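Side-chain contact in inositol 2-dehydrogenase/D-chiro-inositol 3-dehydrogenase (Lactobacillus casei, PDB 4MIY), which oxidises myo-inositol and D-chiro-inositol to their keto forms, using NAD as the hydride acceptor: residues T95-A100 and T173-I178. Sequence-based numbering, arbitrary orientation.
Sequences TEKPLA and TLIHEI. With NAD (nicotinamide-adenine-dinucleotide), chain E.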
ATOM      1  N   THR A  95       2.120 -38.015   5.494  1.00 18.65           N
ATOM      2  CA  THR A  95       1.371 -37.858   6.716  1.00 18.48           C
ATOM      3  C   THR A  95       1.083 -36.393   6.966  1.00 18.38           C
ATOM      4  O   THR A  95       1.942 -35.573   6.837  1.00 20.59           O
ATOM      5  CB  THR A  95       2.061 -38.507   7.928  1.00 19.10           C
ATOM      6  OG1 THR A  95       1.225 -38.412   9.062  1.00 24.31           O
ATOM      7  CG2 THR A  95       3.337 -37.891   8.211  1.00 19.97           C
ATOM      8  N   GLU A  96      -0.155 -36.102   7.281  1.00 17.99           N
ATOM      9  CA  GLU A  96      -0.434 -34.804   7.826  1.00 18.47           C
ATOM     10  C   GLU A  96       0.349 -34.573   9.113  1.00 24.21           C
ATOM     11  O   GLU A  96       0.781 -35.493   9.753  1.00 23.44           O
ATOM     12  CB  GLU A  96      -1.927 -34.592   8.031  1.00 20.30           C
ATOM     13  CG  GLU A  96      -2.638 -33.984   6.835  1.00 20.17           C
ATOM     14  CD  GLU A  96      -2.063 -32.632   6.428  1.00 19.64           C
ATOM     15  OE1 GLU A  96      -1.419 -31.994   7.247  1.00 22.43           O
ATOM     16  OE2 GLU A  96      -2.257 -32.243   5.303  1.00 21.42           O
ATOM     17  N   LYS A  97       0.518 -33.311   9.464  1.00 19.84           N
ATOM     18  CA  LYS A  97       1.009 -32.941  10.756  1.00 21.46           C
ATOM     19  C   LYS A  97       0.050 -33.431  11.813  1.00 19.38           C
ATOM     20  O   LYS A  97      -1.107 -33.494  11.568  1.00 22.23           O
ATOM     21  CB  LYS A  97       1.118 -31.427  10.866  1.00 23.79           C
ATOM     22  CG  LYS A  97      -0.050 -30.743  10.289  1.00 28.72           C
ATOM     23  CD  LYS A  97      -0.678 -29.734  11.171  1.00 34.34           C
ATOM     24  CE  LYS A  97      -1.016 -30.261  12.500  1.00 31.87           C
ATOM     25  NZ  LYS A  97      -2.202 -29.539  13.003  1.00 35.60           N
ATOM     26  N   PRO A  98       0.583 -33.797  12.983  1.00 18.69           N
ATOM     27  CA  PRO A  98       1.990 -33.937  13.312  1.00 22.11           C
ATOM     28  C   PRO A  98       2.542 -35.292  12.850  1.00 22.07           C
ATOM     29  O   PRO A  98       1.775 -36.163  12.550  1.00 24.78           O
ATOM     30  CB  PRO A  98       1.971 -33.907  14.831  1.00 24.59           C
ATOM     31  CG  PRO A  98       0.756 -34.523  15.123  1.00 23.91           C
ATOM     32  CD  PRO A  98      -0.232 -34.119  14.149  1.00 24.75           C
ATOM     33  N   LEU A  99       3.841 -35.441  12.845  1.00 22.14           N
ATOM     34  CA  LEU A  99       4.426 -36.749  12.612  1.00 22.00           C
ATOM     35  C   LEU A  99       3.962 -37.723  13.714  1.00 28.47           C
ATOM     36  O   LEU A  99       3.755 -38.882  13.481  1.00 28.47           O
ATOM     37  CB  LEU A  99       5.929 -36.633  12.559  1.00 19.58           C
ATOM     38  CG  LEU A  99       6.679 -37.942  12.334  1.00 21.18           C
ATOM     39  CD1 LEU A  99       6.402 -38.448  10.957  1.00 25.60           C
ATOM     40  CD2 LEU A  99       8.083 -37.723  12.580  1.00 22.98           C
ATOM     41  N   ALA A 100       3.741 -37.161  14.884  1.00 29.23           N
ATOM     42  CA  ALA A 100       3.418 -37.883  16.080  1.00 30.71           C
ATOM     43  C   ALA A 100       3.098 -36.845  17.130  1.00 31.42           C
ATOM     44  O   ALA A 100       3.525 -35.734  17.031  1.00 29.44           O
ATOM     45  CB  ALA A 100       4.587 -38.630  16.518  1.00 29.15           C
ATOM     46  N   THR A 173      -1.748 -24.539  15.810  1.00 17.92           N
ATOM     47  CA  THR A 173      -1.584 -23.192  15.336  1.00 16.56           C
ATOM     48  C   THR A 173      -0.107 -22.791  15.205  1.00 15.89           C
ATOM     49  O   THR A 173       0.386 -22.693  14.129  1.00 16.08           O
ATOM     50  CB  THR A 173      -2.416 -22.248  16.202  1.00 16.14           C
ATOM     51  OG1 THR A 173      -3.780 -22.656  16.156  1.00 18.71           O
ATOM     52  CG2 THR A 173      -2.324 -20.822  15.707  1.00 16.49           C
ATOM     53  N   LEU A 174       0.600 -22.642  16.306  1.00 15.58           N
ATOM     54  CA  LEU A 174       2.000 -22.268  16.242  1.00 14.18           C
ATOM     55  C   LEU A 174       2.898 -23.284  15.523  1.00 13.91           C
ATOM     56  O   LEU A 174       3.952 -22.972  15.096  1.00 14.33           O
ATOM     57  CB  LEU A 174       2.545 -21.971  17.653  1.00 15.97           C
ATOM     58  CG  LEU A 174       3.956 -21.416  17.786  1.00 14.64           C
ATOM     59  CD1 LEU A 174       4.118 -20.021  17.179  1.00 17.51           C
ATOM     60  CD2 LEU A 174       4.362 -21.389  19.247  1.00 17.07           C
ATOM     61  N   ILE A 175       2.420 -24.491  15.429  1.00 16.35           N
ATOM     62  CA  ILE A 175       3.181 -25.558  14.822  1.00 15.91           C
ATOM     63  C   ILE A 175       3.655 -25.191  13.422  1.00 16.11           C
ATOM     64  O   ILE A 175       4.689 -25.597  13.011  1.00 14.96           O
ATOM     65  CB  ILE A 175       2.386 -26.892  14.829  1.00 15.94           C
ATOM     66  CG1 ILE A 175       3.300 -28.097  14.553  1.00 18.29           C
ATOM     67  CG2 ILE A 175       1.222 -26.837  13.903  1.00 18.37           C
ATOM     68  CD1 ILE A 175       4.213 -28.349  15.603  1.00 23.50           C
ATOM     69  N   HIS A 176       2.867 -24.392  12.734  1.00 14.19           N
ATOM     70  CA  HIS A 176       3.189 -23.934  11.410  1.00 14.28           C
ATOM     71  C   HIS A 176       4.398 -23.008  11.397  1.00 15.44           C
ATOM     72  O   HIS A 176       5.264 -23.152  10.599  1.00 15.58           O
ATOM     73  CB  HIS A 176       1.967 -23.295  10.752  1.00 14.67           C
ATOM     74  CG  HIS A 176       0.897 -24.278  10.450  1.00 16.37           C
ATOM     75  ND1 HIS A 176       1.021 -25.209   9.456  1.00 16.15           N
ATOM     76  CD2 HIS A 176      -0.291 -24.515  11.037  1.00 16.69           C
ATOM     77  CE1 HIS A 176      -0.056 -25.961   9.423  1.00 19.94           C
ATOM     78  NE2 HIS A 176      -0.879 -25.546  10.359  1.00 18.84           N
ATOM     79  N   GLU A 177       4.439 -22.101  12.345  1.00 15.27           N
ATOM     80  CA  GLU A 177       5.589 -21.260  12.508  1.00 14.37           C
ATOM     81  C   GLU A 177       6.784 -22.062  13.010  1.00 16.10           C
ATOM     82  O   GLU A 177       7.888 -21.798  12.650  1.00 15.56           O
ATOM     83  CB  GLU A 177       5.284 -20.110  13.465  1.00 12.93           C
ATOM     84  CG  GLU A 177       4.445 -18.965  12.897  1.00 15.90           C
ATOM     85  CD  GLU A 177       2.981 -19.283  12.669  1.00 15.42           C
ATOM     86  OE1 GLU A 177       2.434 -20.124  13.357  1.00 17.31           O
ATOM     87  OE2 GLU A 177       2.421 -18.687  11.764  1.00 16.29           O
ATOM     88  N   ILE A 178       6.524 -23.044  13.851  1.00 16.23           N
ATOM     89  CA  ILE A 178       7.582 -23.894  14.354  1.00 18.01           C
ATOM     90  C   ILE A 178       8.310 -24.618  13.241  1.00 16.21           C
ATOM     91  O   ILE A 178       9.498 -24.631  13.222  1.00 15.80           O
ATOM     92  CB  ILE A 178       7.067 -24.872  15.392  1.00 15.42           C
ATOM     93  CG1 ILE A 178       6.877 -24.154  16.730  1.00 17.31           C
ATOM     94  CG2 ILE A 178       8.034 -25.993  15.559  1.00 17.18           C
ATOM     95  CD1 ILE A 178       6.010 -24.914  17.682  1.00 17.29           C
TER
HETATM   96  PA  NAD E 401     -11.269 -35.177  11.512  1.00 26.89           P
HETATM   97  O1A NAD E 401     -11.562 -35.531  12.887  1.00 29.83           O
HETATM   98  O2A NAD E 401     -12.217 -34.602  10.678  1.00 20.78           O
HETATM   99  O5B NAD E 401     -10.954 -36.467  10.647  1.00 24.39           O
HETATM  100  C5B NAD E 401     -10.127 -37.485  11.040  1.00 27.61           C
HETATM  101  C4B NAD E 401     -10.678 -38.816  10.512  1.00 26.69           C
HETATM  102  O4B NAD E 401      -9.808 -39.810  10.981  1.00 28.64           O
HETATM  103  C3B NAD E 401     -12.004 -39.251  11.122  1.00 25.75           C
HETATM  104  O3B NAD E 401     -12.858 -39.647  10.130  1.00 34.95           O
HETATM  105  C2B NAD E 401     -11.666 -40.367  12.070  1.00 27.31           C
HETATM  106  O2B NAD E 401     -12.704 -41.308  12.204  1.00 32.44           O
HETATM  107  C1B NAD E 401     -10.506 -40.994  11.393  1.00 28.48           C
HETATM  108  N9A NAD E 401      -9.623 -41.750  12.253  1.00 26.12           N
HETATM  109  C8A NAD E 401      -9.247 -41.491  13.466  1.00 28.14           C
HETATM  110  N7A NAD E 401      -8.352 -42.361  13.915  1.00 32.06           N
HETATM  111  C5A NAD E 401      -8.142 -43.222  12.938  1.00 27.67           C
HETATM  112  C6A NAD E 401      -7.355 -44.417  12.715  1.00 31.21           C
HETATM  113  N6A NAD E 401      -6.532 -44.914  13.606  1.00 30.49           N
HETATM  114  N1A NAD E 401      -7.427 -44.966  11.525  1.00 27.07           N
HETATM  115  C2A NAD E 401      -8.196 -44.540  10.592  1.00 26.21           C
HETATM  116  N3A NAD E 401      -8.970 -43.486  10.734  1.00 28.11           N
HETATM  117  C4A NAD E 401      -8.969 -42.805  11.863  1.00 26.76           C
HETATM  118  O3  NAD E 401      -9.910 -34.379  11.626  1.00 24.15           O
HETATM  119  PN  NAD E 401      -9.137 -33.573  10.429  1.00 24.09           P
HETATM  120  O1N NAD E 401      -9.424 -32.152  10.576  1.00 25.87           O
HETATM  121  O2N NAD E 401      -9.570 -34.048   9.167  1.00 25.13           O
HETATM  122  O5D NAD E 401      -7.656 -33.694  10.768  1.00 21.23           O
HETATM  123  C5D NAD E 401      -6.970 -34.867  10.405  1.00 23.54           C
HETATM  124  C4D NAD E 401      -5.491 -34.659  10.442  1.00 24.68           C
HETATM  125  O4D NAD E 401      -5.191 -33.644   9.501  1.00 33.06           O
HETATM  126  C3D NAD E 401      -5.036 -34.203  11.788  1.00 23.18           C
HETATM  127  O3D NAD E 401      -3.775 -34.747  12.018  1.00 26.94           O
HETATM  128  C2D NAD E 401      -4.967 -32.695  11.564  1.00 24.12           C
HETATM  129  O2D NAD E 401      -4.035 -32.197  12.445  1.00 26.36           O
HETATM  130  C1D NAD E 401      -4.481 -32.619  10.144  1.00 26.41           C
HETATM  131  N1N NAD E 401      -4.762 -31.321   9.531  1.00 26.08           N
HETATM  132  C2N NAD E 401      -3.766 -30.598   9.027  1.00 22.10           C
HETATM  133  C3N NAD E 401      -3.951 -29.347   8.474  1.00 23.23           C
HETATM  134  C7N NAD E 401      -2.791 -28.569   7.899  1.00 23.48           C
HETATM  135  O7N NAD E 401      -1.794 -29.105   7.533  1.00 23.97           O
HETATM  136  N7N NAD E 401      -2.968 -27.314   7.793  1.00 19.93           N
HETATM  137  C4N NAD E 401      -5.245 -28.863   8.398  1.00 22.89           C
HETATM  138  C5N NAD E 401      -6.247 -29.650   8.920  1.00 25.01           C
HETATM  139  C6N NAD E 401      -5.972 -30.865   9.490  1.00 26.06           C
HETATM  140  O   HOH W   1      -3.081 -27.357  12.098  1.00 29.73           O
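The nicotinamide end of the NAD site, in the cleft between the Rossmann fold and the C-terminal alpha/beta domain, is where Lys97 meets Ile175 and His176. Lys97 belongs to the EKP motif that follows strand 92-95, a hallmark of the Gfo/Idh/MocA family, and a cis peptide bond joins it to Pro98; its partners ride on helix 168-185. The lysine chain, bent at chi2 (129°) and again at chi3, brings its aliphatic part against the helix: CD comes obliquely to the His176 ring, 4.2 Å from CE1, and CE lies 4.3 Å from Ile175 CG2. That methyl also lies over one face of the imidazole, 4.0 Å above its plane and offset toward the rim. Lys97 NZ reaches ribose O2D of NAD by a weak bond, and a water that His176 NE2 meets only weakly is modelled unusually close to NZ, so its exact position is doubtful; Asp172 is a distant ionic partner. Lys97 O accepts a firmer bond from ribose O3D (3.0 Å). On the amide side of the cofactor, His176 CE1 stands 3.6 Å from NAD N7N, and Glu96 OE1 lies 2.9 Å from NAD O7N. The same Glu96 oxygen takes the N-H of Lys97 on its anti side, 29° out of the carboxylate plane, while OE2 is held by His17. With Glu96 cut back to an alanine, the Lys97 N-H and His17 are likely to lose their carboxylate partner, and a gap is likely to open beside the nicotinamide ribose. Direct touch between the two segments is thus slight, made by aliphatic lysine carbons against a methyl and an imidazole carbon, while the polar tip of Lys97 turns to ribose O2D.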